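Local coordinates for protein ATP-dependent DNA helicase (Mycobacterium smegmatis, PDB 5V9X) that probably couples ATP hydrolysis to 3'-to-5' movement along single-stranded DNA, unwinding RNA:DNA hybrids as a helicase of the Lhr family, at residues Thr732-Gly737 with Ala868-Gly873. Sequence-based numbering, arbitrary orientation.
Sequences TASDDG and ASLLFG. With nucleotides of chain B.
L870, in the last turn of helix 865-870, makes a small van der Waals contact with the tight turn S734-G737, where one leucine side chain supplies everything the helix contributes. The turn links strands 732-734 and 737-742 at the margin of a mixed sheet, and the methyls of L870 rest over it. CD2 meets the hydroxyl of the turn's first residue, with S734 OG 3.3 Å from L870 CD2, and also touches the flank of D736, whose CB is 3.8 Å away from that same CD2. The other methyl, CD1, lies 3.5 Å from D736 O and also borders the CA of G737. An extended chi2 of 178° carries CD1 out to this carbonyl. The turn is a type I beta turn closing a beta hairpin beside the C-terminal segment that lines the DNA path, and it supports itself from within: S734 N donates to G737 O at 3.0 Å, while S734 OG adds a weak second bond to that oxygen, a chi1 of 61° tucking the hydroxyl back over its own backbone. The backbone angles of G737 are those of a glycine. D736 turns its carboxylate to R625 in a salt bridge, while L870 also packs on I739 of the second hairpin strand. At the end of the helix the chain runs beside the bound strand: A868 O, still helical, comes 3.4 Å from N1 of DA2 of chain B, and after the helix G873 CA lies 3.5 Å from C4 of DC3 of chain B. S869 OG, hydrogen-bonded to T434 OG1, approaches N4 of DC3 of chain B at 3.6 Å.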
# COMPACT_ATOMS: atom_id res chain seq x y z
N THR A 732 10.24 23.13 -0.24
CA THR A 732 10.28 21.69 -0.47
C THR A 732 10.01 20.96 0.85
O THR A 732 10.63 21.27 1.87
CB THR A 732 11.62 21.26 -1.05
OG1 THR A 732 11.91 22.03 -2.23
CG2 THR A 732 11.61 19.78 -1.41
N ALA A 733 9.10 20.00 0.81
CA ALA A 733 8.68 19.26 1.99
C ALA A 733 8.99 17.78 1.81
O ALA A 733 8.88 17.24 0.71
CB ALA A 733 7.19 19.45 2.27
N SER A 734 9.37 17.13 2.91
CA SER A 734 9.70 15.71 2.90
C SER A 734 9.24 15.09 4.21
O SER A 734 8.61 15.75 5.04
CB SER A 734 11.20 15.50 2.66
OG SER A 734 11.97 16.10 3.69
N ASP A 735 9.56 13.81 4.41
CA ASP A 735 9.19 13.13 5.65
C ASP A 735 9.88 13.75 6.85
O ASP A 735 9.30 13.83 7.94
CB ASP A 735 9.53 11.64 5.56
CG ASP A 735 8.47 10.83 4.84
OD1 ASP A 735 7.29 11.21 4.90
OD2 ASP A 735 8.83 9.80 4.22
N ASP A 736 11.13 14.21 6.68
CA ASP A 736 11.96 14.62 7.81
C ASP A 736 12.23 16.12 7.83
O ASP A 736 13.27 16.56 8.32
CB ASP A 736 13.27 13.85 7.81
CG ASP A 736 13.09 12.40 8.22
OD1 ASP A 736 11.94 11.91 8.16
OD2 ASP A 736 14.09 11.75 8.62
N GLY A 737 11.31 16.93 7.31
CA GLY A 737 11.39 18.36 7.50
C GLY A 737 10.94 19.12 6.27
O GLY A 737 10.35 18.57 5.35
N ALA A 868 22.09 17.71 5.51
CA ALA A 868 22.70 17.15 4.31
C ALA A 868 21.83 16.06 3.70
O ALA A 868 21.72 15.96 2.48
CB ALA A 868 24.09 16.60 4.65
N SER A 869 21.19 15.25 4.55
CA SER A 869 20.33 14.18 4.04
C SER A 869 19.12 14.74 3.31
O SER A 869 18.73 14.24 2.25
CB SER A 869 19.90 13.28 5.20
OG SER A 869 19.13 12.18 4.73
N LEU A 870 18.50 15.79 3.87
CA LEU A 870 17.34 16.40 3.23
C LEU A 870 17.71 17.00 1.88
O LEU A 870 16.91 16.95 0.93
CB LEU A 870 16.73 17.47 4.14
CG LEU A 870 16.10 16.96 5.43
CD1 LEU A 870 15.58 18.12 6.26
CD2 LEU A 870 14.98 15.97 5.13
N LEU A 871 18.90 17.58 1.77
CA LEU A 871 19.41 17.97 0.47
C LEU A 871 19.75 16.72 -0.32
O LEU A 871 20.25 15.74 0.24
CB LEU A 871 20.64 18.87 0.64
CG LEU A 871 20.44 20.03 1.61
CD1 LEU A 871 21.75 20.74 1.92
CD2 LEU A 871 19.41 21.02 1.08
N PHE A 872 19.47 16.76 -1.63
CA PHE A 872 19.47 15.57 -2.49
C PHE A 872 20.61 14.61 -2.16
O PHE A 872 21.75 15.03 -1.96
CB PHE A 872 19.55 15.99 -3.96
CG PHE A 872 20.91 16.48 -4.38
CD1 PHE A 872 21.27 17.80 -4.19
CD2 PHE A 872 21.82 15.61 -4.97
CE1 PHE A 872 22.52 18.25 -4.58
CE2 PHE A 872 23.07 16.06 -5.36
CZ PHE A 872 23.42 17.38 -5.16
N GLY A 873 20.29 13.33 -2.07
CA GLY A 873 21.26 12.32 -1.71
C GLY A 873 21.35 11.18 -2.70
O GLY A 873 22.43 10.80 -3.13
P DC B 3 25.31 6.00 -2.74
OP1 DC B 3 25.86 4.76 -2.14
OP2 DC B 3 25.48 6.26 -4.18
O5' DC B 3 23.74 6.05 -2.38
C5' DC B 3 22.97 4.85 -2.48
C4' DC B 3 21.47 5.15 -2.51
O4' DC B 3 21.09 5.91 -1.34
C3' DC B 3 20.98 5.94 -3.72
O3' DC B 3 19.74 5.40 -4.18
C2' DC B 3 20.78 7.34 -3.15
C1' DC B 3 20.32 7.02 -1.74
N1 DC B 3 20.53 8.13 -0.76
C2 DC B 3 19.44 8.87 -0.30
O2 DC B 3 18.30 8.59 -0.71
N3 DC B 3 19.65 9.87 0.59
C4 DC B 3 20.89 10.13 1.02
N4 DC B 3 21.05 11.13 1.89
C5 DC B 3 22.01 9.39 0.56
C6 DC B 3 21.79 8.40 -0.32
P DA B 2 31.40 10.20 -2.69
OP1 DA B 2 32.28 9.13 -2.17
OP2 DA B 2 31.30 10.42 -4.15
O5' DA B 2 29.92 9.99 -2.11
C5' DA B 2 28.97 9.23 -2.86
C4' DA B 2 27.89 8.67 -1.94
O4' DA B 2 27.53 9.66 -0.95
C3' DA B 2 26.58 8.30 -2.63
O3' DA B 2 25.94 7.24 -1.93
C2' DA B 2 25.79 9.59 -2.50
C1' DA B 2 26.17 10.01 -1.09
N9 DA B 2 26.02 11.44 -0.85
C8 DA B 2 26.53 12.46 -1.60
N7 DA B 2 26.23 13.65 -1.14
C5 DA B 2 25.48 13.39 -0.01
C6 DA B 2 24.86 14.23 0.94
N6 DA B 2 24.91 15.57 0.88
N1 DA B 2 24.18 13.65 1.95
C2 DA B 2 24.13 12.31 2.01
N3 DA B 2 24.67 11.42 1.18
C4 DA B 2 25.34 12.03 0.19
P DT B 5 17.07 7.22 -10.31
OP1 DT B 5 17.80 5.94 -10.42
OP2 DT B 5 16.50 7.85 -11.52
O5' DT B 5 15.89 7.05 -9.25
C5' DT B 5 14.88 8.04 -9.16
C4' DT B 5 14.05 7.86 -7.89
O4' DT B 5 14.83 8.29 -6.75
C3' DT B 5 12.76 8.66 -7.85
O3' DT B 5 11.78 7.96 -7.13
C2' DT B 5 13.18 9.93 -7.13
C1' DT B 5 14.22 9.43 -6.15
N1 DT B 5 15.28 10.44 -5.88
C2 DT B 5 15.38 10.99 -4.62
O2 DT B 5 14.66 10.68 -3.69
N3 DT B 5 16.38 11.91 -4.48
C4 DT B 5 17.27 12.35 -5.45
O4 DT B 5 18.13 13.19 -5.23
C5 DT B 5 17.10 11.74 -6.75
C7 DT B 5 18.00 12.12 -7.89
C6 DT B 5 16.12 10.83 -6.90